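Local coordinates for protein C-glycoside 3-oxidase (Microbacterium trichothecenolyticum, PDB 7DVE) that oxidises the sugar C3 hydroxyl of certain C-glycosides, such as isoorientin and mangiferin, using bound FAD and passing the electrons to oxygen to give hydrogen peroxide, at residues Pro95-Leu100 with Val114-Ser119; Ile176-Leu181 with Val195-Leu200; Leu236-Leu241 with Gly249-Asp254. All coordinates share one frame; numbering follows the deposited sequence.

In the fold
The three contacts follow one another along the chain; none nests in or crosses another. Interaction 1 closes an irregular loop by pairing 95-100 with 114-119, on a small two-stranded sheet beside FAD. Interaction 2 closes the loop between helix 176-183 and the start of strand 196-204, which belongs to the large antiparallel sheet. Interaction 3 is the hairpin of strands 235-243 and 246-254, part of a three-stranded sheet. Interactions 1 and 3 both touch FAD, the first near its ribose and flavin ring, the other at its adenine; their nearest atoms are about 8 Å apart. Interactions 2 and 3 lie on opposite sides of the chain's centre.

Interaction 1: residues Pro95-Leu100 with Val114-Ser119; sequences PGTYLL and VAAFSS. With FAD (flavin-adenine dinucleotide), chain C.
Y98 and F117 face each other as an antiparallel hydrogen-bonded pair, with Y98 N to F117 O and F117 N to Y98 O both 2.9 Å. The pairing is short. Beyond it, L100 N and A115 O stand 3.7 Å apart, and a water joins them, accepting from L100 N and donating to A115 O.

Y98 and F117 send their side chains to the same face. The CG of Y98 lies between its backbone N and carbonyl carbon (chi1 62°), which folds the ring back over 114-119. One face of this ring receives CB of F117, a CH-pi contact 3.9 Å from CB to the ring centroid. The two rings meet obliquely, their planes 38° apart. L100 adds a second apolar contact to the F117 ring, its CD2 being 3.7 Å from F117 CE1. On the other face, CD2 of L99 sits 3.8 Å from CB of A116. S118 OG donates to G96 O over 2.8 Å, tilted 29° from the carbonyl plane.

Outside the segments, R276 of helix 276-283 touches the side chains of both Y98 and F117, and M398 of strand 396-401 touches F117. R276 also bonds S118 O and S119 OG.

The cofactor lies alongside. T97 CG2 is 3.9 Å from the flavin methyl C8M, and S118 O and S119 CA approach the ribose oxygen O2B. S118 is an FAD-binding residue. The short antiparallel pairing is flanked by T97, S118 and S119, which line the FAD pocket of this GMC oxidoreductase.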
# COMPACT_ATOMS: atom_id res chain seq x y z
N PRO A 95 -4.14 -12.22 -8.65
CA PRO A 95 -4.44 -13.14 -7.54
C PRO A 95 -4.23 -12.48 -6.19
O PRO A 95 -3.32 -11.67 -6.02
CB PRO A 95 -3.48 -14.31 -7.77
CG PRO A 95 -2.75 -14.03 -9.09
CD PRO A 95 -3.42 -12.88 -9.76
N GLY A 96 -5.10 -12.80 -5.24
CA GLY A 96 -5.08 -12.17 -3.94
C GLY A 96 -5.83 -10.86 -3.85
O GLY A 96 -5.87 -10.27 -2.77
N THR A 97 -6.41 -10.37 -4.94
CA THR A 97 -7.16 -9.13 -4.93
C THR A 97 -8.48 -9.33 -5.68
O THR A 97 -8.67 -10.31 -6.38
CB THR A 97 -6.39 -7.97 -5.56
OG1 THR A 97 -6.36 -8.15 -6.98
CG2 THR A 97 -4.98 -7.90 -5.03
N TYR A 98 -9.39 -8.37 -5.52
CA TYR A 98 -10.64 -8.37 -6.27
C TYR A 98 -10.98 -6.95 -6.70
O TYR A 98 -10.50 -5.96 -6.13
CB TYR A 98 -11.80 -8.98 -5.47
CG TYR A 98 -12.16 -8.26 -4.18
CD1 TYR A 98 -11.33 -8.34 -3.06
CD2 TYR A 98 -13.35 -7.52 -4.08
CE1 TYR A 98 -11.65 -7.71 -1.89
CE2 TYR A 98 -13.67 -6.88 -2.90
CZ TYR A 98 -12.82 -6.98 -1.82
OH TYR A 98 -13.13 -6.35 -0.64
N LEU A 99 -11.81 -6.87 -7.73
CA LEU A 99 -12.19 -5.60 -8.34
C LEU A 99 -13.59 -5.23 -7.89
O LEU A 99 -14.34 -6.04 -7.35
CB LEU A 99 -12.14 -5.68 -9.87
CG LEU A 99 -10.83 -6.15 -10.50
CD1 LEU A 99 -10.93 -6.11 -11.99
CD2 LEU A 99 -9.69 -5.28 -10.05
N LEU A 100 -13.95 -3.97 -8.12
CA LEU A 100 -15.35 -3.60 -8.04
C LEU A 100 -16.14 -4.35 -9.11
O LEU A 100 -15.66 -4.55 -10.24
CB LEU A 100 -15.53 -2.10 -8.23
CG LEU A 100 -15.11 -1.20 -7.06
CD1 LEU A 100 -15.34 0.27 -7.42
CD2 LEU A 100 -15.90 -1.58 -5.83
N VAL A 114 -9.76 -0.99 -12.94
CA VAL A 114 -9.21 -2.08 -12.13
C VAL A 114 -8.80 -1.65 -10.72
O VAL A 114 -7.87 -2.22 -10.13
CB VAL A 114 -8.01 -2.74 -12.86
CG1 VAL A 114 -8.48 -3.42 -14.15
CG2 VAL A 114 -6.88 -1.73 -13.11
N ALA A 115 -9.49 -0.67 -10.14
CA ALA A 115 -9.40 -0.44 -8.70
C ALA A 115 -9.64 -1.74 -7.97
O ALA A 115 -10.64 -2.42 -8.21
CB ALA A 115 -10.44 0.61 -8.26
N ALA A 116 -8.71 -2.10 -7.06
CA ALA A 116 -8.72 -3.42 -6.44
C ALA A 116 -8.60 -3.33 -4.92
O ALA A 116 -8.29 -2.28 -4.35
CB ALA A 116 -7.60 -4.31 -7.01
N PHE A 117 -8.87 -4.47 -4.26
CA PHE A 117 -8.85 -4.61 -2.82
C PHE A 117 -8.31 -5.99 -2.47
O PHE A 117 -8.29 -6.89 -3.30
CB PHE A 117 -10.25 -4.48 -2.20
CG PHE A 117 -11.09 -3.39 -2.79
CD1 PHE A 117 -11.86 -3.62 -3.92
CD2 PHE A 117 -11.14 -2.14 -2.19
CE1 PHE A 117 -12.63 -2.64 -4.46
CE2 PHE A 117 -11.92 -1.13 -2.73
CZ PHE A 117 -12.67 -1.39 -3.87
N SER A 118 -7.90 -6.14 -1.20
CA SER A 118 -7.60 -7.43 -0.58
C SER A 118 -8.32 -7.52 0.75
O SER A 118 -8.38 -6.54 1.50
CB SER A 118 -6.09 -7.65 -0.33
OG SER A 118 -5.37 -7.82 -1.54
N SER A 119 -8.86 -8.69 1.08
CA SER A 119 -9.59 -8.89 2.33
C SER A 119 -8.98 -10.10 3.03
O SER A 119 -9.34 -11.24 2.72
CB SER A 119 -11.08 -9.09 2.09
OG SER A 119 -11.72 -7.84 1.88
PA FAD C . -4.53 -2.59 3.08
O1A FAD C . -5.58 -2.72 2.04
O2A FAD C . -3.17 -3.11 2.79
O5B FAD C . -5.19 -3.30 4.36
C5B FAD C . -6.48 -2.85 4.81
C4B FAD C . -7.19 -3.98 5.52
O4B FAD C . -8.44 -3.40 6.00
C3B FAD C . -7.60 -5.08 4.53
O3B FAD C . -7.13 -6.35 5.04
C2B FAD C . -9.13 -5.00 4.59
O2B FAD C . -9.74 -6.29 4.49
C1B FAD C . -9.38 -4.47 5.99
N9A FAD C . -10.76 -3.88 6.11
C8A FAD C . -11.22 -2.98 5.23
N7A FAD C . -12.46 -2.63 5.58
C5A FAD C . -12.79 -3.32 6.67
C6A FAD C . -13.90 -3.32 7.42
N6A FAD C . -14.88 -2.51 7.02
N1A FAD C . -14.04 -4.09 8.52
C2A FAD C . -12.97 -4.92 8.87
N3A FAD C . -11.80 -4.89 8.09
C4A FAD C . -11.74 -4.10 7.00
N1 FAD C . 2.89 -0.81 -2.36
C2 FAD C . 4.15 -0.23 -2.24
O2 FAD C . 4.26 0.73 -1.49
N3 FAD C . 5.23 -0.73 -2.97
C4 FAD C . 5.06 -1.87 -3.80
O4 FAD C . 6.02 -2.32 -4.42
C4X FAD C . 3.79 -2.44 -3.90
N5 FAD C . 3.54 -3.49 -4.72
C5X FAD C . 2.32 -4.10 -4.68
C6 FAD C . 2.08 -5.28 -5.41
C7 FAD C . 0.87 -5.95 -5.35
C7M FAD C . 0.64 -7.25 -6.16
C8 FAD C . -0.15 -5.44 -4.55
C8M FAD C . -1.51 -6.17 -4.47
C9 FAD C . 0.07 -4.26 -3.82
C9A FAD C . 1.30 -3.58 -3.89
N10 FAD C . 1.51 -2.43 -3.20
C10 FAD C . 2.73 -1.89 -3.17
C1' FAD C . 0.44 -1.73 -2.44
C2' FAD C . 0.41 -2.03 -0.93
O2' FAD C . 0.04 -3.40 -0.75
C3' FAD C . -0.56 -1.05 -0.20
O3' FAD C . -0.12 0.30 -0.38
C4' FAD C . -0.57 -1.30 1.31
O4' FAD C . -0.94 -2.64 1.57
C5' FAD C . -1.60 -0.36 2.00
O5' FAD C . -1.77 -0.74 3.38
P FAD C . -3.09 -0.39 4.25
O1P FAD C . -3.11 -1.11 5.55
O2P FAD C . -3.19 1.08 4.23
O3P FAD C . -4.37 -1.05 3.51
O HOH W 1 -12.69 -2.24 -9.93

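Interaction 2: residues Ile176-Leu181 with Val195-Leu200; sequences IVRERL and VQRMPL
V195 and R178 run alongside with their ends pointing opposite ways, CG1 of V195 lying 3.9 Å from CG of R178. The same methyl reaches L181, with V195 CG1 to L181 CB 3.7 Å. One valine branch therefore touches two residues on successive turns of the helix. The side chain of L181 lies roughly perpendicular to that of V195.

R178 carries most of the contact from the helix. Its CG is anti to the backbone N (chi1 -165°), which carries the chain out across the start of the strand. CD then passes over the backbone of Q196, 3.7 Å from its CA. A bend at chi3 (68°) turns the guanidinium to face that of R197. The two groups stack flat, with centres 3.9 Å apart and planes at 26°. R178 NH2 and R197 NH1 are the closest atoms of this stack, at 3.4 Å. Both are donors, so no hydrogen bond joins them. The overlap is offset toward the rim of each group.

The second shell accounts for part of this placement. D169 forms a salt bridge with NE of R197, and its negative charge probably eases the closeness of the two positive groups. E185 accepts a hydrogen bond from V195 N. No hydrogen bond links 176-181 and 195-200 directly; packing and the stack make the contact.

The site lies at the surface. On the sheet, V177 and V195 both touch T331 of strand 330-333, while V177 and L181 both touch V345 of strand 341-347. Helix 176-183 thus covers the large antiparallel sheet close to where strand 196-204 begins, and strand 196-204 pairs with 330-333, Q196 bonding W332 and M198 bonding V330.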
# COMPACT_ATOMS: atom_id res chain seq x y z
N ILE A 176 24.24 -4.87 -12.47
CA ILE A 176 24.27 -4.72 -13.92
C ILE A 176 23.27 -3.65 -14.37
O ILE A 176 23.58 -2.79 -15.20
CB ILE A 176 23.97 -6.06 -14.61
CG1 ILE A 176 25.11 -7.05 -14.37
CG2 ILE A 176 23.79 -5.85 -16.10
CD1 ILE A 176 24.95 -8.34 -15.13
N VAL A 177 22.05 -3.71 -13.84
CA VAL A 177 21.00 -2.80 -14.27
C VAL A 177 21.33 -1.38 -13.83
O VAL A 177 21.22 -0.42 -14.61
CB VAL A 177 19.65 -3.26 -13.73
CG1 VAL A 177 18.60 -2.15 -13.84
CG2 VAL A 177 19.21 -4.49 -14.46
N ARG A 178 21.74 -1.24 -12.56
CA ARG A 178 22.13 0.05 -12.00
C ARG A 178 23.29 0.66 -12.78
O ARG A 178 23.29 1.86 -13.08
CB ARG A 178 22.47 -0.13 -10.52
CG ARG A 178 22.53 1.15 -9.72
CD ARG A 178 22.77 0.87 -8.22
NE ARG A 178 24.09 0.33 -7.89
CZ ARG A 178 24.34 -0.94 -7.59
NH1 ARG A 178 23.40 -1.88 -7.70
NH2 ARG A 178 25.56 -1.28 -7.17
N GLU A 179 24.27 -0.16 -13.15
CA GLU A 179 25.40 0.32 -13.96
C GLU A 179 24.94 0.87 -15.30
O GLU A 179 25.33 1.97 -15.72
CB GLU A 179 26.37 -0.84 -14.19
CG GLU A 179 27.80 -0.61 -13.86
CD GLU A 179 28.61 -1.89 -14.06
OE1 GLU A 179 29.83 -1.88 -13.75
OE2 GLU A 179 28.03 -2.88 -14.56
N ARG A 180 24.12 0.08 -16.00
CA ARG A 180 23.69 0.48 -17.33
C ARG A 180 22.83 1.74 -17.29
O ARG A 180 22.93 2.60 -18.17
CB ARG A 180 22.96 -0.69 -18.00
CG ARG A 180 23.93 -1.74 -18.47
CD ARG A 180 23.23 -3.00 -18.94
NE ARG A 180 24.16 -4.11 -18.95
CZ ARG A 180 24.04 -5.18 -19.72
NH1 ARG A 180 23.00 -5.33 -20.53
NH2 ARG A 180 24.98 -6.12 -19.68
N LEU A 181 21.99 1.88 -16.26
CA LEU A 181 21.17 3.08 -16.15
C LEU A 181 22.02 4.29 -15.80
O LEU A 181 21.86 5.37 -16.39
CB LEU A 181 20.07 2.88 -15.11
CG LEU A 181 19.05 1.83 -15.52
CD1 LEU A 181 17.98 1.73 -14.46
CD2 LEU A 181 18.47 2.20 -16.88
N VAL A 195 20.31 6.92 -9.96
CA VAL A 195 19.93 5.52 -10.00
C VAL A 195 20.59 4.78 -8.84
O VAL A 195 21.76 5.00 -8.53
CB VAL A 195 20.32 4.94 -11.37
CG1 VAL A 195 19.96 3.48 -11.44
CG2 VAL A 195 19.62 5.71 -12.48
N GLN A 196 19.82 3.93 -8.16
CA GLN A 196 20.27 3.31 -6.93
C GLN A 196 19.44 2.06 -6.68
O GLN A 196 18.49 1.77 -7.42
CB GLN A 196 20.18 4.29 -5.74
CG GLN A 196 18.81 5.01 -5.61
CD GLN A 196 18.84 6.06 -4.52
OE1 GLN A 196 18.86 5.74 -3.33
NE2 GLN A 196 18.90 7.33 -4.92
N ARG A 197 19.79 1.31 -5.63
CA ARG A 197 19.01 0.13 -5.29
C ARG A 197 17.64 0.54 -4.78
O ARG A 197 17.50 1.58 -4.14
CB ARG A 197 19.70 -0.72 -4.22
CG ARG A 197 21.10 -1.16 -4.55
CD ARG A 197 21.97 -1.04 -3.31
NE ARG A 197 23.14 -1.90 -3.38
CZ ARG A 197 24.33 -1.44 -3.74
NH1 ARG A 197 24.49 -0.17 -4.11
NH2 ARG A 197 25.39 -2.25 -3.68
N MET A 198 16.63 -0.24 -5.09
CA MET A 198 15.34 0.04 -4.50
C MET A 198 15.38 -0.36 -3.03
O MET A 198 15.82 -1.46 -2.71
CB MET A 198 14.21 -0.70 -5.21
CG MET A 198 12.86 -0.35 -4.60
SD MET A 198 12.36 1.34 -4.97
CE MET A 198 11.82 1.15 -6.68
N PRO A 199 14.95 0.49 -2.11
CA PRO A 199 14.76 0.02 -0.72
C PRO A 199 13.53 -0.87 -0.65
O PRO A 199 12.46 -0.49 -1.14
CB PRO A 199 14.60 1.30 0.10
CG PRO A 199 14.94 2.45 -0.82
CD PRO A 199 14.90 1.96 -2.23
N LEU A 200 13.69 -2.07 -0.08
CA LEU A 200 12.67 -3.11 -0.19
C LEU A 200 12.26 -3.63 1.17
O LEU A 200 13.10 -3.86 2.04
CB LEU A 200 13.16 -4.30 -1.05
CG LEU A 200 13.36 -4.17 -2.56
CD1 LEU A 200 14.08 -5.42 -3.12
CD2 LEU A 200 12.00 -3.89 -3.33

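Interaction 3: residues Leu236-Leu241 with Gly249-Asp254; sequences LVTRVL and GVVVTD. With FAD (flavin-adenine dinucleotide), chain C.
V251 of one hairpin strand lies opposite T238 and R239 of the other. T238 N donates to V251 O, and V251 N returns a bond to R239 O. The extra residue, with T238 turned to phi/psi -98/-17°, makes a classic beta bulge. Doubly bonded antiparallel pairs flank it. L236 with T253 is well formed; the bonds of L241 with G249 are bent, and L241 N sits above the G249 carbonyl plane.

V251 can be followed outward. Its CB is 3.7 Å from T238 OG1. CG1 stays near that same hydroxyl oxygen. CG2 is anti to the carbonyl carbon, on the side of R239 and L241, and is the busier branch. It touches R239 CB at 3.6 Å and L241 CD2 at 3.7 Å. The R239 chain runs beside V251 in the same direction, then bends at chi3. This brings its guanidinium face over V251 CG2, which sits 3.9 Å from the plane, beneath its centre. Further out, R239 NH2 comes close to R260 NH2 of strand 260-264, a like-charged neighbour.

The other face of the hairpin is apolar. V237 CG1 meets V250 CB at 3.9 Å. F40 of strand 37-40 touches V237, V250 and V252, and L280 of helix 276-283 touches V237 and V240. This packs the hairpin against the parallel sheet and helix 276-283.

V237 turns its backbone to the cofactor. Its N donates to adenine N1A of FAD over 3.1 Å, nearly straight at 170°. The FAD amino group N6A gives a weak bond to V237 O at 3.3 Å. The N-H and C=O of one residue thus match the acceptor and donor of the adenine edge, which is consistent with the base being read partly through the main chain.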
# COMPACT_ATOMS: atom_id res chain seq x y z
N LEU A 236 -16.19 -7.89 10.58
CA LEU A 236 -16.52 -6.71 9.79
C LEU A 236 -16.97 -5.57 10.68
O LEU A 236 -17.88 -5.73 11.49
CB LEU A 236 -17.62 -7.04 8.78
CG LEU A 236 -18.22 -5.85 8.03
CD1 LEU A 236 -17.21 -5.22 7.08
CD2 LEU A 236 -19.48 -6.28 7.29
N VAL A 237 -16.32 -4.42 10.54
CA VAL A 237 -16.74 -3.21 11.22
C VAL A 237 -17.74 -2.50 10.30
O VAL A 237 -17.38 -2.10 9.18
CB VAL A 237 -15.55 -2.31 11.56
CG1 VAL A 237 -16.00 -0.99 12.18
CG2 VAL A 237 -14.61 -3.02 12.52
N THR A 238 -18.98 -2.37 10.76
CA THR A 238 -20.03 -1.71 9.99
C THR A 238 -20.25 -0.26 10.38
O THR A 238 -20.84 0.49 9.60
CB THR A 238 -21.35 -2.47 10.13
OG1 THR A 238 -21.66 -2.63 11.52
CG2 THR A 238 -21.24 -3.84 9.51
N ARG A 239 -19.76 0.16 11.55
CA ARG A 239 -20.04 1.50 12.04
C ARG A 239 -18.99 1.92 13.06
O ARG A 239 -18.57 1.12 13.90
CB ARG A 239 -21.43 1.56 12.67
CG ARG A 239 -22.08 2.92 12.61
CD ARG A 239 -23.43 2.94 13.37
NE ARG A 239 -24.13 1.67 13.29
CZ ARG A 239 -24.99 1.22 14.20
NH1 ARG A 239 -25.28 1.93 15.29
NH2 ARG A 239 -25.59 0.05 14.01
N VAL A 240 -18.58 3.19 12.98
CA VAL A 240 -17.87 3.84 14.07
C VAL A 240 -18.90 4.47 15.00
O VAL A 240 -19.66 5.36 14.59
CB VAL A 240 -16.89 4.91 13.55
CG1 VAL A 240 -16.23 5.63 14.73
CG2 VAL A 240 -15.85 4.27 12.62
N LEU A 241 -18.95 3.99 16.24
CA LEU A 241 -19.86 4.55 17.23
C LEU A 241 -19.33 5.90 17.69
O LEU A 241 -18.22 5.98 18.24
CB LEU A 241 -20.01 3.61 18.42
CG LEU A 241 -20.74 2.28 18.16
CD1 LEU A 241 -20.54 1.32 19.33
CD2 LEU A 241 -22.22 2.53 17.90
N GLY A 249 -16.63 3.96 19.74
CA GLY A 249 -16.39 2.53 19.62
C GLY A 249 -16.58 2.10 18.18
O GLY A 249 -16.53 2.91 17.27
N VAL A 250 -16.83 0.80 18.01
CA VAL A 250 -17.10 0.22 16.71
C VAL A 250 -18.19 -0.83 16.86
O VAL A 250 -18.39 -1.39 17.93
CB VAL A 250 -15.84 -0.39 16.05
CG1 VAL A 250 -14.90 0.71 15.59
CG2 VAL A 250 -15.14 -1.36 17.01
N VAL A 251 -18.94 -1.03 15.78
CA VAL A 251 -19.89 -2.14 15.66
C VAL A 251 -19.23 -3.23 14.83
O VAL A 251 -18.82 -2.99 13.69
CB VAL A 251 -21.22 -1.69 15.05
CG1 VAL A 251 -22.30 -2.72 15.31
CG2 VAL A 251 -21.64 -0.37 15.66
N VAL A 252 -19.15 -4.43 15.39
CA VAL A 252 -18.41 -5.54 14.80
C VAL A 252 -19.38 -6.68 14.54
O VAL A 252 -20.09 -7.11 15.45
CB VAL A 252 -17.26 -6.01 15.70
CG1 VAL A 252 -16.58 -7.21 15.07
CG2 VAL A 252 -16.27 -4.90 15.92
N THR A 253 -19.39 -7.17 13.31
CA THR A 253 -20.12 -8.37 12.96
C THR A 253 -19.14 -9.52 12.80
O THR A 253 -18.12 -9.39 12.11
CB THR A 253 -20.91 -8.15 11.67
OG1 THR A 253 -21.40 -6.81 11.64
CG2 THR A 253 -22.07 -9.12 11.61
N ASP A 254 -19.43 -10.63 13.46
CA ASP A 254 -18.65 -11.84 13.26
C ASP A 254 -19.11 -12.46 11.95
O ASP A 254 -20.26 -12.91 11.83
CB ASP A 254 -18.80 -12.81 14.43
CG ASP A 254 -17.90 -14.02 14.28
OD1 ASP A 254 -16.67 -13.85 14.26
OD2 ASP A 254 -18.42 -15.14 14.19
PA FAD C . -4.53 -2.59 3.08
O1A FAD C . -5.58 -2.72 2.04
O2A FAD C . -3.17 -3.11 2.79
O5B FAD C . -5.19 -3.30 4.36
C5B FAD C . -6.48 -2.85 4.81
C4B FAD C . -7.19 -3.98 5.52
O4B FAD C . -8.44 -3.40 6.00
C3B FAD C . -7.60 -5.08 4.53
O3B FAD C . -7.13 -6.35 5.04
C2B FAD C . -9.13 -5.00 4.59
O2B FAD C . -9.74 -6.29 4.49
C1B FAD C . -9.38 -4.47 5.99
N9A FAD C . -10.76 -3.88 6.11
C8A FAD C . -11.22 -2.98 5.23
N7A FAD C . -12.46 -2.63 5.58
C5A FAD C . -12.79 -3.32 6.67
C6A FAD C . -13.90 -3.32 7.42
N6A FAD C . -14.88 -2.51 7.02
N1A FAD C . -14.04 -4.09 8.52
C2A FAD C . -12.97 -4.92 8.87
N3A FAD C . -11.80 -4.89 8.09
C4A FAD C . -11.74 -4.10 7.00
N1 FAD C . 2.89 -0.81 -2.36
C2 FAD C . 4.15 -0.23 -2.24
O2 FAD C . 4.26 0.73 -1.49
N3 FAD C . 5.23 -0.73 -2.97
C4 FAD C . 5.06 -1.87 -3.80
O4 FAD C . 6.02 -2.32 -4.42
C4X FAD C . 3.79 -2.44 -3.90
N5 FAD C . 3.54 -3.49 -4.72
C5X FAD C . 2.32 -4.10 -4.68
C6 FAD C . 2.08 -5.28 -5.41
C7 FAD C . 0.87 -5.95 -5.35
C7M FAD C . 0.64 -7.25 -6.16
C8 FAD C . -0.15 -5.44 -4.55
C8M FAD C . -1.51 -6.17 -4.47
C9 FAD C . 0.07 -4.26 -3.82
C9A FAD C . 1.30 -3.58 -3.89
N10 FAD C . 1.51 -2.43 -3.20
C10 FAD C . 2.73 -1.89 -3.17
C1' FAD C . 0.44 -1.73 -2.44
C2' FAD C . 0.41 -2.03 -0.93
O2' FAD C . 0.04 -3.40 -0.75
C3' FAD C . -0.56 -1.05 -0.20
O3' FAD C . -0.12 0.30 -0.38
C4' FAD C . -0.57 -1.30 1.31
O4' FAD C . -0.94 -2.64 1.57
C5' FAD C . -1.60 -0.36 2.00
O5' FAD C . -1.77 -0.74 3.38
P FAD C . -3.09 -0.39 4.25
O1P FAD C . -3.11 -1.11 5.55
O2P FAD C . -3.19 1.08 4.23
O3P FAD C . -4.37 -1.05 3.51